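Local coordinates for acetyl-CoA hydrolase/transferase family protein (Porphyromonas gingivalis, PDB 2NVV) that probably hydrolyses acetyl-CoA or transfers its CoA to another acid, and binds zinc where its two subunits meet, at residues 361-366 against 409-414. Residues are numbered along the deposited sequence; the frame is centred on the assembly and turned at random.
Sequences NINSTH and VAHHDH. With ZN (zinc ion), chain H.
D413 splits its carboxylate between the zinc ion and segment 361-366. OD1 binds the metal at 2.5 Å, while OD2 accepts two bonds: the backbone N of S364 arrives on its anti lone pair, and T365 OG1 donates on the syn side. With chi1 at 52°, OG1 of T365 sits between its own backbone N and carbonyl carbon, turned to the carboxylate; it also accepts from H366 ND1, 3.1 Å away in the plane of that ring, and from a zinc-bound water. S364 N and T365 OG1 together limit the rotation of the D413 carboxylate, with H366 ND1 behind T365 as a further shell. H411 NE2 is the other protein ligand from these segments, 2.3 Å from the zinc. The H366 ring lies face to face on the H411 imidazole, centroids 3.8 Å apart and planes at 27°, with ND1 over the centre of the H411 ring. At the edge of the H411 ring N363, its CG anti to the backbone N (chi1 171°), folds back on its own segment: OD1 accepts from T365 N, an Asx turn, and from H366 N, completing an Asx motif, and ND2 reaches H366 O and E355. At the other end I362 N donates to H414 O at 2.9 Å, and I362 O receives both D413 N and H414 N, a classic beta bulge. Farther out, CG1 of V409 rests on N361 O, and S364 OG meets the edge of the H414 ring. E416 and H417 of the second subunit complete the zinc sphere, and the H412 rings of the two chains stack on each other. Strand and loop together form one half of an intersubunit zinc site, built in the C-terminal domain of this acetyl-CoA hydrolase/transferase.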
ATOM      1  N   ASN A 361      -5.161   5.535  11.641  1.00  6.39           N
ATOM      2  CA  ASN A 361      -3.806   5.537  11.109  1.00  6.39           C
ATOM      3  C   ASN A 361      -2.910   4.838  12.114  1.00  6.39           C
ATOM      4  O   ASN A 361      -3.088   4.996  13.323  1.00  6.39           O
ATOM      5  CB  ASN A 361      -3.354   6.976  10.877  1.00  6.39           C
ATOM      6  CG  ASN A 361      -4.255   7.705   9.912  1.00  6.64           C
ATOM      7  OD1 ASN A 361      -4.176   7.505   8.702  1.00  7.22           O
ATOM      8  ND2 ASN A 361      -5.138   8.537  10.445  1.00  6.39           N
ATOM      9  N   ILE A 362      -1.949   4.064  11.613  1.00  6.39           N
ATOM     10  CA  ILE A 362      -1.052   3.309  12.483  1.00  6.39           C
ATOM     11  C   ILE A 362       0.435   3.644  12.315  1.00  6.67           C
ATOM     12  O   ILE A 362       0.927   3.851  11.212  1.00  6.39           O
ATOM     13  CB  ILE A 362      -1.252   1.761  12.279  1.00  6.39           C
ATOM     14  CG1 ILE A 362      -2.412   1.254  13.140  1.00  6.93           C
ATOM     15  CG2 ILE A 362       0.001   0.989  12.686  1.00  6.39           C
ATOM     16  CD1 ILE A 362      -3.746   1.767  12.766  1.00  6.39           C
ATOM     17  N   ASN A 363       1.126   3.697  13.450  1.00  6.39           N
ATOM     18  CA  ASN A 363       2.557   3.948  13.516  1.00  6.39           C
ATOM     19  C   ASN A 363       3.119   2.633  14.031  1.00  6.39           C
ATOM     20  O   ASN A 363       2.717   2.151  15.096  1.00  6.39           O
ATOM     21  CB  ASN A 363       2.862   5.065  14.520  1.00  6.39           C
ATOM     22  CG  ASN A 363       4.349   5.225  14.799  1.00  6.39           C
ATOM     23  OD1 ASN A 363       5.176   4.474  14.307  1.00  6.39           O
ATOM     24  ND2 ASN A 363       4.686   6.213  15.604  1.00  6.69           N
ATOM     25  N   SER A 364       4.017   2.022  13.271  1.00  6.39           N
ATOM     26  CA  SER A 364       4.596   0.769  13.730  1.00  6.87           C
ATOM     27  C   SER A 364       6.112   0.795  13.717  1.00  6.39           C
ATOM     28  O   SER A 364       6.754  -0.254  13.768  1.00  6.39           O
ATOM     29  CB  SER A 364       4.074  -0.419  12.897  1.00  6.78           C
ATOM     30  OG  SER A 364       3.881  -0.099  11.541  1.00  7.05           O
ATOM     31  N   THR A 365       6.692   1.994  13.703  1.00  6.61           N
ATOM     32  CA  THR A 365       8.139   2.103  13.649  1.00  6.39           C
ATOM     33  C   THR A 365       8.833   3.199  14.464  1.00  6.66           C
ATOM     34  O   THR A 365       9.907   2.958  15.014  1.00  7.38           O
ATOM     35  CB  THR A 365       8.602   2.254  12.180  1.00  6.39           C
ATOM     36  OG1 THR A 365       7.881   3.327  11.565  1.00  6.39           O
ATOM     37  CG2 THR A 365       8.349   0.992  11.397  1.00  6.39           C
ATOM     38  N   HIS A 366       8.256   4.396  14.544  1.00  6.39           N
ATOM     39  CA  HIS A 366       8.918   5.487  15.263  1.00  6.39           C
ATOM     40  C   HIS A 366       8.352   5.874  16.614  1.00  7.05           C
ATOM     41  O   HIS A 366       7.188   6.226  16.720  1.00  9.47           O
ATOM     42  CB  HIS A 366       8.961   6.745  14.393  1.00  6.39           C
ATOM     43  CG  HIS A 366       9.899   6.645  13.230  1.00  6.39           C
ATOM     44  ND1 HIS A 366       9.761   5.692  12.241  1.00  6.42           N
ATOM     45  CD2 HIS A 366      10.986   7.382  12.894  1.00  6.52           C
ATOM     46  CE1 HIS A 366      10.721   5.849  11.347  1.00  7.34           C
ATOM     47  NE2 HIS A 366      11.479   6.866  11.719  1.00  6.68           N
ATOM     48  N   VAL A 409      -0.955  10.140  14.886  1.00  6.63           N
ATOM     49  CA  VAL A 409       0.262   9.351  15.078  1.00  6.74           C
ATOM     50  C   VAL A 409       1.489  10.192  14.689  1.00  6.39           C
ATOM     51  O   VAL A 409       1.488  10.864  13.655  1.00  6.39           O
ATOM     52  CB  VAL A 409       0.252   8.021  14.247  1.00  6.39           C
ATOM     53  CG1 VAL A 409      -0.753   7.045  14.821  1.00  6.39           C
ATOM     54  CG2 VAL A 409      -0.065   8.300  12.804  1.00  6.79           C
ATOM     55  N   ALA A 410       2.522  10.150  15.533  1.00  6.49           N
ATOM     56  CA  ALA A 410       3.754  10.895  15.308  1.00  7.01           C
ATOM     57  C   ALA A 410       4.511  10.411  14.074  1.00  6.39           C
ATOM     58  O   ALA A 410       5.470  11.047  13.639  1.00  6.39           O
ATOM     59  CB  ALA A 410       4.647  10.806  16.534  1.00  6.39           C
ATOM     60  N   HIS A 411       4.075   9.285  13.520  1.00  6.54           N
ATOM     61  CA  HIS A 411       4.694   8.713  12.332  1.00  6.75           C
ATOM     62  C   HIS A 411       3.682   7.802  11.666  1.00  6.39           C
ATOM     63  O   HIS A 411       3.181   6.876  12.296  1.00  6.74           O
ATOM     64  CB  HIS A 411       5.929   7.895  12.699  1.00  6.39           C
ATOM     65  CG  HIS A 411       6.678   7.380  11.512  1.00  6.39           C
ATOM     66  ND1 HIS A 411       7.458   8.193  10.718  1.00  6.39           N
ATOM     67  CD2 HIS A 411       6.734   6.147  10.957  1.00  6.99           C
ATOM     68  CE1 HIS A 411       7.965   7.482   9.727  1.00  6.39           C
ATOM     69  NE2 HIS A 411       7.540   6.239   9.848  1.00  6.39           N
ATOM     70  N   HIS A 412       3.382   8.059  10.397  1.00  6.39           N
ATOM     71  CA  HIS A 412       2.414   7.252   9.669  1.00  6.39           C
ATOM     72  C   HIS A 412       3.036   6.123   8.850  1.00  6.39           C
ATOM     73  O   HIS A 412       3.812   6.358   7.930  1.00  6.39           O
ATOM     74  CB  HIS A 412       1.583   8.132   8.731  1.00  6.39           C
ATOM     75  CG  HIS A 412       0.730   9.145   9.432  1.00  6.39           C
ATOM     76  ND1 HIS A 412      -0.645   9.178   9.305  1.00  6.39           N
ATOM     77  CD2 HIS A 412       1.056  10.169  10.253  1.00  6.76           C
ATOM     78  CE1 HIS A 412      -1.129  10.178  10.019  1.00  6.39           C
ATOM     79  NE2 HIS A 412      -0.118  10.796  10.605  1.00  6.39           N
ATOM     80  N   ASP A 413       2.676   4.891   9.196  1.00  6.66           N
ATOM     81  CA  ASP A 413       3.140   3.716   8.472  1.00  6.46           C
ATOM     82  C   ASP A 413       1.980   3.096   7.690  1.00  6.39           C
ATOM     83  O   ASP A 413       2.179   2.558   6.594  1.00  6.39           O
ATOM     84  CB  ASP A 413       3.747   2.695   9.430  1.00  6.39           C
ATOM     85  CG  ASP A 413       5.135   3.082   9.865  1.00  6.39           C
ATOM     86  OD1 ASP A 413       5.942   3.426   8.980  1.00  6.39           O
ATOM     87  OD2 ASP A 413       5.431   3.041  11.078  1.00  6.89           O
ATOM     88  N   HIS A 414       0.771   3.177   8.247  1.00  6.69           N
ATOM     89  CA  HIS A 414      -0.421   2.650   7.576  1.00  6.39           C
ATOM     90  C   HIS A 414      -1.520   3.698   7.662  1.00  6.39           C
ATOM     91  O   HIS A 414      -1.713   4.298   8.709  1.00  6.39           O
ATOM     92  CB  HIS A 414      -0.846   1.334   8.227  1.00  6.39           C
ATOM     93  CG  HIS A 414       0.274   0.349   8.348  1.00  6.39           C
ATOM     94  ND1 HIS A 414       1.123   0.319   9.436  1.00  6.39           N
ATOM     95  CD2 HIS A 414       0.748  -0.570   7.476  1.00  6.39           C
ATOM     96  CE1 HIS A 414       2.072  -0.576   9.227  1.00  6.39           C
ATOM     97  NE2 HIS A 414       1.868  -1.129   8.045  1.00  6.39           N
TER
HETATM   98 ZN    ZN H 507       7.771   4.808   8.024  1.00 20.56          ZN
HETATM   99  O   HOH W   1       9.353   3.738   9.462  1.00 28.46           O
HETATM  100  O   HOH W   2       6.166   5.500   6.724  1.00 21.26           O